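Local coordinates for protein leucine aminopeptidase (Legionella pneumophila, PDB 5GNE) that probably acts as a zinc-dependent aminopeptidase of peptidase family M28, removing residues from the N-terminal ends of peptides, at residues Q49-R52 against P53-G56; Q250-Q254 against K255-V259; K288-T291 against E292-A295; M358-F361 against T362-G365. All blocks are in the same frame, centred on the assembly; numbering follows the deposited sequence.

Contact 1: residues Q49-R52 against P53-G56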
ATOM      1  N   GLN A  49     -10.760 -15.439   4.076  1.00 55.23           N
ATOM      2  CA  GLN A  49     -10.699 -15.096   2.663  1.00 48.99           C
ATOM      3  C   GLN A  49     -12.065 -15.222   2.042  1.00 48.56           C
ATOM      4  O   GLN A  49     -12.470 -14.421   1.216  1.00 60.89           O
ATOM      5  CB  GLN A  49      -9.703 -16.006   1.928  1.00 53.40           C
ATOM      6  CG  GLN A  49      -8.244 -15.633   2.109  1.00 70.43           C
ATOM      7  CD  GLN A  49      -8.003 -14.135   2.134  1.00 88.24           C
ATOM      8  OE1 GLN A  49      -8.369 -13.413   1.208  1.00 99.08           O
ATOM      9  NE2 GLN A  49      -7.383 -13.660   3.210  1.00 95.41           N
ATOM     10  N   LYS A  50     -12.785 -16.245   2.449  1.00 52.19           N
ATOM     11  CA  LYS A  50     -14.089 -16.523   1.879  1.00 53.27           C
ATOM     12  C   LYS A  50     -15.151 -15.499   2.308  1.00 54.64           C
ATOM     13  O   LYS A  50     -16.049 -15.175   1.527  1.00 54.37           O
ATOM     14  CB  LYS A  50     -14.482 -17.949   2.284  1.00 60.90           C
ATOM     15  CG  LYS A  50     -15.765 -18.515   1.718  1.00 69.28           C
ATOM     16  CD  LYS A  50     -15.907 -19.959   2.232  1.00 82.59           C
ATOM     17  CE  LYS A  50     -17.358 -20.365   2.478  1.00 93.77           C
ATOM     18  NZ  LYS A  50     -17.455 -21.638   3.253  1.00 96.21           N
ATOM     19  N   MET A  51     -15.032 -14.959   3.526  1.00 50.78           N
ATOM     20  CA  MET A  51     -16.007 -13.989   4.021  1.00 42.26           C
ATOM     21  C   MET A  51     -15.645 -12.551   3.677  1.00 43.90           C
ATOM     22  O   MET A  51     -16.463 -11.647   3.852  1.00 43.35           O
ATOM     23  CB  MET A  51     -16.179 -14.128   5.535  1.00 46.38           C
ATOM     24  CG  MET A  51     -16.754 -15.491   5.968  1.00 61.20           C
ATOM     25  SD  MET A  51     -18.290 -15.946   5.112  1.00 76.06           S
ATOM     26  CE  MET A  51     -19.345 -14.611   5.636  1.00 54.66           C
ATOM     27  N   ARG A  52     -14.437 -12.340   3.160  1.00 40.20           N
ATOM     28  CA  ARG A  52     -13.952 -10.988   2.883  1.00 44.19           C
ATOM     29  C   ARG A  52     -14.863 -10.087   2.006  1.00 51.39           C
ATOM     30  O   ARG A  52     -15.026  -8.908   2.315  1.00 52.78           O
ATOM     31  CB  ARG A  52     -12.546 -11.058   2.277  1.00 33.23           C
ATOM     32  CG  ARG A  52     -11.902  -9.701   2.113  1.00 33.16           C
ATOM     33  CD  ARG A  52     -10.435  -9.827   1.816  1.00 50.56           C
ATOM     34  NE  ARG A  52      -9.821  -8.527   1.558  1.00 64.19           N
ATOM     35  CZ  ARG A  52      -8.513  -8.346   1.393  1.00 66.85           C
ATOM     36  NH1 ARG A  52      -7.678  -9.384   1.491  1.00 49.08           N
ATOM     37  NH2 ARG A  52      -8.041  -7.129   1.145  1.00 71.12           N
ATOM     38  N   PRO A  53     -15.449 -10.616   0.917  1.00 49.00           N
ATOM     39  CA  PRO A  53     -16.377  -9.765   0.136  1.00 52.90           C
ATOM     40  C   PRO A  53     -17.619  -9.297   0.922  1.00 51.89           C
ATOM     41  O   PRO A  53     -18.109  -8.189   0.734  1.00 43.27           O
ATOM     42  CB  PRO A  53     -16.816 -10.676  -1.018  1.00 36.97           C
ATOM     43  CG  PRO A  53     -15.785 -11.721  -1.106  1.00 41.59           C
ATOM     44  CD  PRO A  53     -15.307 -11.954   0.314  1.00 48.60           C
ATOM     45  N   VAL A  54     -18.160 -10.190   1.737  1.00 48.17           N
ATOM     46  CA  VAL A  54     -19.327  -9.900   2.559  1.00 53.42           C
ATOM     47  C   VAL A  54     -18.980  -9.106   3.820  1.00 56.34           C
ATOM     48  O   VAL A  54     -19.649  -8.128   4.159  1.00 50.25           O
ATOM     49  CB  VAL A  54     -20.054 -11.207   2.948  1.00 40.62           C
ATOM     50  CG1 VAL A  54     -21.165 -10.932   3.902  1.00 53.62           C
ATOM     51  CG2 VAL A  54     -20.577 -11.894   1.691  1.00 47.94           C
ATOM     52  N   CYS A  55     -17.923  -9.538   4.500  1.00 53.19           N
ATOM     53  CA  CYS A  55     -17.639  -9.096   5.854  1.00 43.21           C
ATOM     54  C   CYS A  55     -16.436  -8.184   6.002  1.00 44.38           C
ATOM     55  O   CYS A  55     -16.162  -7.710   7.106  1.00 42.78           O
ATOM     56  CB  CYS A  55     -17.435 -10.312   6.750  1.00 39.15           C
ATOM     57  SG  CYS A  55     -18.907 -11.331   6.943  1.00 80.62           S
ATOM     58  N   GLY A  56     -15.675  -7.991   4.926  1.00 52.84           N
ATOM     59  CA  GLY A  56     -14.528  -7.095   4.967  1.00 30.91           C
ATOM     60  C   GLY A  56     -13.246  -7.777   5.376  1.00 37.46           C
ATOM     61  O   GLY A  56     -13.223  -8.922   5.816  1.00 37.60           O
TER
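Q49 meets P53 through its carbonyl alone: Q49 O lies 3.9 Å from P53 CD, where an amide N-H would sit in an unbroken helix. P53 has no N-H and V54 N does not bond to K50 O, so helix 42-55 kinks here. The same ring meets K50, with K50 O 3.5 Å from P53 CD, while the lysine side chain turns outward, as suits an exposed position. M51 takes up the regular pattern again. Its O receives C55 N at 2.6 Å, nearly along the C=O axis, and its flexible side chain, bent at chi2 and chi3, folds CE back to 3.6 Å from C55 SG, beside the disulfide that C55 makes with C15. R52 O accepts G56 N at 2.8 Å with the donor 38° out of the carbonyl plane. G56 leaves the helix with positive phi (90°), a conformation that glycine adopts readily, since a side chain would press on the oxygen of C55. With CG anti to the backbone N (chi1 -173°), the extended arginine reaches the zinc site, its NH1 forming a weak, long ion pair with the zinc ligand E239. Also beside H344, this cationic tip may contribute to autoinhibition.

Contact 2: residues Q250-Q254 against K255-V259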
ATOM      1  N   GLN A 250       4.567   2.208  12.588  1.00 44.40           N
ATOM      2  CA  GLN A 250       5.143   2.250  13.920  1.00 53.25           C
ATOM      3  C   GLN A 250       6.633   2.645  13.844  1.00 53.59           C
ATOM      4  O   GLN A 250       7.110   3.430  14.675  1.00 57.44           O
ATOM      5  CB  GLN A 250       4.952   0.902  14.628  1.00 43.79           C
ATOM      6  CG  GLN A 250       3.481   0.589  14.892  1.00 55.22           C
ATOM      7  CD  GLN A 250       2.791   1.639  15.768  1.00 64.48           C
ATOM      8  OE1 GLN A 250       3.248   1.942  16.875  1.00 83.55           O
ATOM      9  NE2 GLN A 250       1.682   2.192  15.276  1.00 55.82           N
ATOM     10  N   ASP A 251       7.355   2.123  12.856  1.00 43.52           N
ATOM     11  CA  ASP A 251       8.771   2.468  12.708  1.00 44.52           C
ATOM     12  C   ASP A 251       8.960   3.957  12.385  1.00 49.82           C
ATOM     13  O   ASP A 251       9.857   4.609  12.938  1.00 54.08           O
ATOM     14  CB  ASP A 251       9.417   1.606  11.625  1.00 46.00           C
ATOM     15  CG  ASP A 251      10.924   1.782  11.556  1.00 61.02           C
ATOM     16  OD1 ASP A 251      11.607   1.217  12.439  1.00 67.38           O
ATOM     17  OD2 ASP A 251      11.435   2.436  10.615  1.00 60.79           O
ATOM     18  N   PHE A 252       8.076   4.515  11.557  1.00 49.48           N
ATOM     19  CA  PHE A 252       8.099   5.948  11.280  1.00 45.08           C
ATOM     20  C   PHE A 252       7.773   6.766  12.549  1.00 53.23           C
ATOM     21  O   PHE A 252       8.288   7.866  12.760  1.00 46.69           O
ATOM     22  CB  PHE A 252       7.077   6.298  10.196  1.00 37.31           C
ATOM     23  CG  PHE A 252       7.623   6.231   8.795  1.00 34.40           C
ATOM     24  CD1 PHE A 252       7.912   5.004   8.212  1.00 28.88           C
ATOM     25  CD2 PHE A 252       7.860   7.391   8.068  1.00 29.08           C
ATOM     26  CE1 PHE A 252       8.421   4.937   6.920  1.00 36.21           C
ATOM     27  CE2 PHE A 252       8.380   7.328   6.777  1.00 32.05           C
ATOM     28  CZ  PHE A 252       8.660   6.094   6.205  1.00 32.85           C
ATOM     29  N   LEU A 253       6.882   6.231  13.377  1.00 48.86           N
ATOM     30  CA  LEU A 253       6.474   6.927  14.584  1.00 44.74           C
ATOM     31  C   LEU A 253       7.607   6.933  15.602  1.00 53.92           C
ATOM     32  O   LEU A 253       7.910   7.966  16.201  1.00 49.64           O
ATOM     33  CB  LEU A 253       5.222   6.281  15.181  1.00 48.03           C
ATOM     34  CG  LEU A 253       3.896   6.636  14.496  1.00 46.77           C
ATOM     35  CD1 LEU A 253       2.730   5.858  15.101  1.00 35.56           C
ATOM     36  CD2 LEU A 253       3.645   8.131  14.598  1.00 33.41           C
ATOM     37  N   GLN A 254       8.232   5.776  15.785  1.00 51.79           N
ATOM     38  CA  GLN A 254       9.376   5.660  16.671  1.00 54.38           C
ATOM     39  C   GLN A 254      10.550   6.536  16.244  1.00 64.92           C
ATOM     40  O   GLN A 254      11.175   7.192  17.072  1.00 69.35           O
ATOM     41  CB  GLN A 254       9.811   4.201  16.757  1.00 47.97           C
ATOM     42  CG  GLN A 254       8.862   3.389  17.609  1.00 63.32           C
ATOM     43  CD  GLN A 254       8.901   1.906  17.313  1.00 70.26           C
ATOM     44  OE1 GLN A 254       9.877   1.391  16.767  1.00 83.95           O
ATOM     45  NE2 GLN A 254       7.828   1.208  17.674  1.00 64.51           N
ATOM     46  N   LYS A 255      10.816   6.585  14.945  1.00 59.21           N
ATOM     47  CA  LYS A 255      11.934   7.373  14.451  1.00 49.01           C
ATOM     48  C   LYS A 255      11.553   8.829  14.319  1.00 53.31           C
ATOM     49  O   LYS A 255      12.386   9.659  13.944  1.00 52.37           O
ATOM     50  CB  LYS A 255      12.392   6.854  13.100  1.00 48.83           C
ATOM     51  CG  LYS A 255      13.272   5.650  13.194  1.00 44.91           C
ATOM     52  CD  LYS A 255      13.542   5.115  11.812  1.00 52.10           C
ATOM     53  CE  LYS A 255      14.174   3.743  11.914  1.00 54.39           C
ATOM     54  NZ  LYS A 255      14.731   3.388  10.604  1.00 58.27           N
ATOM     55  N   LYS A 256      10.315   9.145  14.680  1.00 52.22           N
ATOM     56  CA  LYS A 256       9.858  10.520  14.621  1.00 59.93           C
ATOM     57  C   LYS A 256      10.030  11.164  13.244  1.00 64.48           C
ATOM     58  O   LYS A 256      10.249  12.362  13.149  1.00 75.60           O
ATOM     59  CB  LYS A 256      10.601  11.341  15.675  1.00 69.42           C
ATOM     60  CG  LYS A 256       9.729  12.159  16.617  1.00 78.20           C
ATOM     61  CD  LYS A 256       9.282  11.370  17.838  1.00 85.78           C
ATOM     62  CE  LYS A 256       8.332  12.206  18.693  1.00 94.07           C
ATOM     63  NZ  LYS A 256       7.809  11.473  19.878  1.00 99.14           N
ATOM     64  N   ILE A 257       9.989  10.368  12.178  1.00 62.16           N
ATOM     65  CA  ILE A 257      10.014  10.925  10.830  1.00 53.04           C
ATOM     66  C   ILE A 257       8.731  11.687  10.494  1.00 54.59           C
ATOM     67  O   ILE A 257       7.638  11.110  10.508  1.00 54.88           O
ATOM     68  CB  ILE A 257      10.232   9.833   9.786  1.00 54.34           C
ATOM     69  CG1 ILE A 257      11.580   9.141  10.018  1.00 55.29           C
ATOM     70  CG2 ILE A 257      10.212  10.425   8.389  1.00 54.41           C
ATOM     71  CD1 ILE A 257      11.696   7.794   9.328  1.00 43.47           C
ATOM     72  N   PRO A 258       8.850  12.996  10.212  1.00 52.52           N
ATOM     73  CA  PRO A 258       7.604  13.716   9.878  1.00 52.67           C
ATOM     74  C   PRO A 258       7.171  13.460   8.437  1.00 49.96           C
ATOM     75  O   PRO A 258       7.998  13.519   7.536  1.00 50.87           O
ATOM     76  CB  PRO A 258       7.967  15.191  10.089  1.00 42.39           C
ATOM     77  CG  PRO A 258       9.485  15.231   9.941  1.00 42.99           C
ATOM     78  CD  PRO A 258      10.011  13.889  10.380  1.00 38.26           C
ATOM     79  N   VAL A 259       5.873  13.270   8.236  1.00 44.52           N
ATOM     80  CA  VAL A 259       5.318  12.876   6.953  1.00 46.66           C
ATOM     81  C   VAL A 259       4.066  13.670   6.577  1.00 48.18           C
ATOM     82  O   VAL A 259       3.033  13.605   7.252  1.00 44.84           O
ATOM     83  CB  VAL A 259       4.953  11.387   6.942  1.00 46.61           C
ATOM     84  CG1 VAL A 259       4.101  11.066   5.717  1.00 33.87           C
ATOM     85  CG2 VAL A 259       6.203  10.535   6.993  1.00 47.96           C
TER
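K255 reaches over to D251, one turn earlier, the two side chains crossing at a slant. CB starts 3.4 Å from D251 O, the carbonyl that also accepts K255 N at 3.0 Å. CG stays over the same oxygen at 3.6 Å. CD moves on to the carboxylate, and CE comes 3.3 Å from D251 OD2, so the methylene chain brushes the aspartate before the charge arrives. NZ then closes a salt bridge to D251 OD2 at 3.4 Å. The lysine is extended beyond CG, while D251 leans in with its CG beside its carbonyl carbon (chi1 -172°). Long and flexible, the lysine suits this exposed end of the helix.

Helix 243-254 ends here in a Schellman motif: K256 takes positive phi (55°), K256 N bonds back to L253 O, and I257 N bonds to F252 O at 3.1 Å in the carbonyl plane. The chain reversal brings I257 against F252, the apolar pair usual in this motif. I257 CD1 lies 4.0 Å above one face of the phenyl ring, offset toward its rim. V259, at the start of strand 259-264, brings CG2 to 3.7 Å from F252 CD2, the two side chains crossing at about a right angle. The buried F252 ring also meets, edge-to-face, Y231 of strand 230-235 and W321 of helix 318-323.

Contact 3: residues K288-T291 against E292-A295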
ATOM      1  N   LYS A 288      -9.386  13.871   2.730  1.00 59.00           N
ATOM      2  CA  LYS A 288     -10.190  14.477   1.674  1.00 60.12           C
ATOM      3  C   LYS A 288      -9.418  15.558   0.952  1.00 54.61           C
ATOM      4  O   LYS A 288      -9.458  15.609  -0.264  1.00 59.83           O
ATOM      5  CB  LYS A 288     -11.492  15.057   2.259  1.00 68.16           C
ATOM      6  CG  LYS A 288     -12.491  15.696   1.266  1.00 81.11           C
ATOM      7  CD  LYS A 288     -13.054  14.721   0.241  1.00 88.66           C
ATOM      8  CE  LYS A 288     -14.084  15.384  -0.703  1.00 96.61           C
ATOM      9  NZ  LYS A 288     -15.377  15.793  -0.034  1.00 95.78           N
ATOM     10  N   GLY A 289      -8.624  16.333   1.685  1.00 55.31           N
ATOM     11  CA  GLY A 289      -7.750  17.337   1.091  1.00 60.28           C
ATOM     12  C   GLY A 289      -6.733  16.768   0.112  1.00 57.89           C
ATOM     13  O   GLY A 289      -6.647  17.206  -1.026  1.00 62.16           O
ATOM     14  N   LEU A 290      -5.969  15.777   0.555  1.00 56.19           N
ATOM     15  CA  LEU A 290      -5.002  15.097  -0.299  1.00 52.72           C
ATOM     16  C   LEU A 290      -5.691  14.431  -1.496  1.00 55.50           C
ATOM     17  O   LEU A 290      -5.125  14.352  -2.592  1.00 50.76           O
ATOM     18  CB  LEU A 290      -4.213  14.060   0.512  1.00 43.05           C
ATOM     19  CG  LEU A 290      -2.857  13.589  -0.028  1.00 45.44           C
ATOM     20  CD1 LEU A 290      -1.954  14.788  -0.313  1.00 46.27           C
ATOM     21  CD2 LEU A 290      -2.163  12.624   0.943  1.00 43.62           C
ATOM     22  N   THR A 291      -6.904  13.934  -1.276  1.00 49.94           N
ATOM     23  CA  THR A 291      -7.677  13.288  -2.344  1.00 52.39           C
ATOM     24  C   THR A 291      -8.186  14.273  -3.399  1.00 50.90           C
ATOM     25  O   THR A 291      -8.121  13.977  -4.595  1.00 52.77           O
ATOM     26  CB  THR A 291      -8.862  12.487  -1.760  1.00 51.20           C
ATOM     27  OG1 THR A 291      -8.348  11.482  -0.868  1.00 51.37           O
ATOM     28  CG2 THR A 291      -9.676  11.819  -2.866  1.00 43.76           C
ATOM     29  N   GLU A 292      -8.635  15.459  -2.988  1.00 54.91           N
ATOM     30  CA  GLU A 292      -9.028  16.448  -3.986  1.00 57.70           C
ATOM     31  C   GLU A 292      -7.801  16.840  -4.803  1.00 55.44           C
ATOM     32  O   GLU A 292      -7.892  17.016  -6.015  1.00 59.63           O
ATOM     33  CB  GLU A 292      -9.680  17.696  -3.358  1.00 69.69           C
ATOM     34  CG  GLU A 292     -10.677  17.438  -2.236  1.00 90.10           C
ATOM     35  CD  GLU A 292     -11.100  18.704  -1.461  1.00101.95           C
ATOM     36  OE1 GLU A 292     -10.490  19.779  -1.661  1.00105.92           O
ATOM     37  OE2 GLU A 292     -12.052  18.618  -0.647  1.00103.06           O
ATOM     38  N   PHE A 293      -6.655  16.942  -4.133  1.00 53.10           N
ATOM     39  CA  PHE A 293      -5.378  17.232  -4.785  1.00 46.22           C
ATOM     40  C   PHE A 293      -5.063  16.193  -5.865  1.00 45.80           C
ATOM     41  O   PHE A 293      -4.731  16.545  -6.997  1.00 45.89           O
ATOM     42  CB  PHE A 293      -4.275  17.277  -3.729  1.00 52.06           C
ATOM     43  CG  PHE A 293      -2.867  17.434  -4.285  1.00 46.52           C
ATOM     44  CD1 PHE A 293      -2.484  18.587  -4.951  1.00 45.72           C
ATOM     45  CD2 PHE A 293      -1.924  16.446  -4.084  1.00 40.07           C
ATOM     46  CE1 PHE A 293      -1.191  18.742  -5.415  1.00 48.63           C
ATOM     47  CE2 PHE A 293      -0.619  16.594  -4.553  1.00 42.60           C
ATOM     48  CZ  PHE A 293      -0.255  17.736  -5.221  1.00 43.46           C
ATOM     49  N   THR A 294      -5.180  14.913  -5.514  1.00 43.05           N
ATOM     50  CA  THR A 294      -4.924  13.831  -6.470  1.00 46.50           C
ATOM     51  C   THR A 294      -5.868  13.934  -7.679  1.00 52.74           C
ATOM     52  O   THR A 294      -5.445  13.788  -8.828  1.00 54.97           O
ATOM     53  CB  THR A 294      -5.056  12.448  -5.786  1.00 44.80           C
ATOM     54  OG1 THR A 294      -4.232  12.407  -4.613  1.00 40.34           O
ATOM     55  CG2 THR A 294      -4.633  11.326  -6.734  1.00 38.41           C
ATOM     56  N   ALA A 295      -7.140  14.203  -7.409  1.00 54.50           N
ATOM     57  CA  ALA A 295      -8.131  14.439  -8.462  1.00 51.97           C
ATOM     58  C   ALA A 295      -7.677  15.543  -9.429  1.00 47.40           C
ATOM     59  O   ALA A 295      -7.769  15.380 -10.638  1.00 47.09           O
ATOM     60  CB  ALA A 295      -9.497  14.765  -7.863  1.00 41.42           C
TER
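E292 folds back over the turn that begins with K288. Its amide gives a 2.8 Å hydrogen bond to K288 O, and its CG lies 3.0 Å from that same oxygen before the chain runs on extended. The carboxylate ends beside the aliphatic part of the lysine, with OE2 3.5 Å from K288 CG. K288 is bent at chi2 and chi4, and its NZ stays 4.4 Å from E292 OE2, too far for a salt bridge, although the opposite charges probably still attract. Two long polar chains thus suit this more exposed side of the helix.

L290 works through both its backbone and its side chain. L290 O is gripped twice by T294, by its N at 3.0 Å and by its OG1 at 2.9 Å, from opposite faces of the carbonyl plane. With OG1 beside the backbone N (chi1 -53°), the threonine hydroxyl is directed back along the helix and satisfies its own polarity in buried surroundings; it also bonds T329 OG1. L290 CD1 meets F293 CD2 at 4.1 Å, the leucine crossing the phenyl side chain.

T291, also buried, accepts A295 N through its carbonyl at 3.0 Å, while its hydroxyl hydrogen-bonds D287 O just before the helix.

Helix 288-302 is the connection of a beta-alpha-beta unit. T291, T294 and A295 pack on L281 of strand 279-282, and A295, small enough to fit there, also touches V306 and Y308 of strand 306-309; L290 and F293 meet helix 355-373 through F368, E371 and L372, and T294 reaches L364 of the same helix.

Contact 4: residues M358-F361 against T362-G365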
ATOM      1  N   MET A 358      -1.119   1.446 -16.022  1.00 52.13           N
ATOM      2  CA  MET A 358       0.026   1.596 -15.147  1.00 41.48           C
ATOM      3  C   MET A 358       0.838   2.832 -15.466  1.00 49.77           C
ATOM      4  O   MET A 358       1.239   3.578 -14.551  1.00 51.63           O
ATOM      5  CB  MET A 358       0.890   0.364 -15.252  1.00 42.29           C
ATOM      6  CG  MET A 358       0.160  -0.864 -14.780  1.00 43.26           C
ATOM      7  SD  MET A 358       1.263  -2.248 -14.661  1.00 63.99           S
ATOM      8  CE  MET A 358       0.123  -3.484 -14.226  1.00 97.38           C
ATOM      9  N   VAL A 359       1.053   3.076 -16.759  1.00 43.35           N
ATOM     10  CA  VAL A 359       1.748   4.287 -17.160  1.00 42.64           C
ATOM     11  C   VAL A 359       1.007   5.498 -16.589  1.00 48.89           C
ATOM     12  O   VAL A 359       1.630   6.410 -16.074  1.00 51.58           O
ATOM     13  CB  VAL A 359       1.862   4.433 -18.709  1.00 51.19           C
ATOM     14  CG1 VAL A 359       2.239   5.867 -19.078  1.00 45.50           C
ATOM     15  CG2 VAL A 359       2.887   3.464 -19.276  1.00 47.84           C
ATOM     16  N   ASN A 360      -0.324   5.500 -16.645  1.00 53.27           N
ATOM     17  CA  ASN A 360      -1.082   6.624 -16.085  1.00 50.25           C
ATOM     18  C   ASN A 360      -0.908   6.759 -14.558  1.00 54.67           C
ATOM     19  O   ASN A 360      -0.750   7.870 -14.058  1.00 54.28           O
ATOM     20  CB  ASN A 360      -2.562   6.530 -16.454  1.00 49.24           C
ATOM     21  CG  ASN A 360      -2.843   6.958 -17.917  1.00 57.84           C
ATOM     22  OD1 ASN A 360      -2.037   7.665 -18.550  1.00 57.35           O
ATOM     23  ND2 ASN A 360      -3.998   6.543 -18.442  1.00 44.23           N
ATOM     24  N   PHE A 361      -0.928   5.645 -13.819  1.00 48.47           N
ATOM     25  CA  PHE A 361      -0.607   5.691 -12.381  1.00 42.21           C
ATOM     26  C   PHE A 361       0.819   6.187 -12.126  1.00 38.11           C
ATOM     27  O   PHE A 361       1.058   6.940 -11.179  1.00 42.23           O
ATOM     28  CB  PHE A 361      -0.782   4.323 -11.731  1.00 46.28           C
ATOM     29  CG  PHE A 361      -2.207   3.967 -11.433  1.00 49.53           C
ATOM     30  CD1 PHE A 361      -2.975   3.296 -12.371  1.00 52.38           C
ATOM     31  CD2 PHE A 361      -2.783   4.316 -10.223  1.00 47.31           C
ATOM     32  CE1 PHE A 361      -4.307   2.968 -12.115  1.00 58.16           C
ATOM     33  CE2 PHE A 361      -4.111   3.981  -9.953  1.00 50.74           C
ATOM     34  CZ  PHE A 361      -4.874   3.307 -10.903  1.00 48.29           C
ATOM     35  N   THR A 362       1.762   5.810 -12.986  1.00 39.51           N
ATOM     36  CA  THR A 362       3.103   6.389 -12.875  1.00 45.26           C
ATOM     37  C   THR A 362       3.100   7.893 -13.091  1.00 43.26           C
ATOM     38  O   THR A 362       3.730   8.630 -12.328  1.00 42.16           O
ATOM     39  CB  THR A 362       4.093   5.735 -13.876  1.00 38.17           C
ATOM     40  OG1 THR A 362       4.005   4.322 -13.725  1.00 38.46           O
ATOM     41  CG2 THR A 362       5.513   6.150 -13.591  1.00 33.46           C
ATOM     42  N   LYS A 363       2.350   8.355 -14.094  1.00 48.33           N
ATOM     43  CA  LYS A 363       2.200   9.792 -14.294  1.00 40.36           C
ATOM     44  C   LYS A 363       1.654  10.445 -13.035  1.00 39.81           C
ATOM     45  O   LYS A 363       2.240  11.415 -12.525  1.00 41.95           O
ATOM     46  CB  LYS A 363       1.297  10.095 -15.480  1.00 40.26           C
ATOM     47  CG  LYS A 363       1.956   9.848 -16.824  1.00 50.75           C
ATOM     48  CD  LYS A 363       1.027  10.111 -18.005  1.00 49.56           C
ATOM     49  CE  LYS A 363       1.827  10.040 -19.307  1.00 49.01           C
ATOM     50  NZ  LYS A 363       1.002   9.971 -20.515  1.00 57.43           N
ATOM     51  N   LEU A 364       0.555   9.897 -12.520  1.00 37.30           N
ATOM     52  CA  LEU A 364      -0.067  10.451 -11.333  1.00 39.81           C
ATOM     53  C   LEU A 364       0.903  10.549 -10.179  1.00 40.50           C
ATOM     54  O   LEU A 364       1.066  11.606  -9.607  1.00 42.63           O
ATOM     55  CB  LEU A 364      -1.268   9.611 -10.919  1.00 42.56           C
ATOM     56  CG  LEU A 364      -1.910  10.093  -9.617  1.00 47.09           C
ATOM     57  CD1 LEU A 364      -2.388  11.521  -9.746  1.00 38.52           C
ATOM     58  CD2 LEU A 364      -3.066   9.167  -9.251  1.00 51.28           C
ATOM     59  N   GLY A 365       1.579   9.445  -9.881  1.00 45.59           N
ATOM     60  CA  GLY A 365       2.626   9.410  -8.877  1.00 36.90           C
ATOM     61  C   GLY A 365       3.694  10.480  -9.026  1.00 40.12           C
ATOM     62  O   GLY A 365       4.102  11.121  -8.039  1.00 41.27           O
TER
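M358 O receives two bonds from T362, one from its N at 2.8 Å, lying almost in line with the carbonyl, and one from its OG1 at 3.0 Å, 42° out of the carbonyl plane. This is the hydroxyl-to-carbonyl bond, four residues back, that threonines often make within an alpha helix, here helix 355-373, the last in this M28 peptidase. The hydroxyl stands beside its own backbone N (chi1 -51°), within reach of the carbonyl a turn earlier, so that threonine can lie buried among helices, its side chain resting on V211 and E214 of helix 202-221. Regular backbone bonds follow, K363 N to V359 O at 2.9 Å and L364 N to N360 O at 2.9 Å. Outside them K363 extends back along the helix: its CD passes 4.0 Å from N360 OD1 and its CE 4.2 Å from V359 CG1, so that its methylenes lie beside the valine methyl and the amide oxygen. M358 packs on helices 202-221 and 111-123, whereas L364 fills the side toward helix 288-302, touching L297 and L298. F361 turns its ring to meet H357 edge-to-face. Its carbonyl O takes G365 N at 2.9 Å, with an almost straight N-H...O angle of 175°.

Overall arrangement
From the N terminus the four contacts follow in series; each is a local turn of one continuous stretch, so none closes a long loop, nests in another or crosses it. Contact 1 ends helix 42-55 and brings the N-terminal region to the zinc site. Contact 2, its centre about 32 Å from that of contact 1, ends helix 243-254 and leads into strand 259-264 of the mixed sheet. Contact 3 opens helix 288-302, which links two parallel strands of that sheet, and contact 4 lies on helix 355-373, which packs against helices 111-123, 202-221 and 288-302. Only contacts 3 and 4 touch, T294 CG2 meeting L364 CD2 at 3.7 Å, which packs these two helices together.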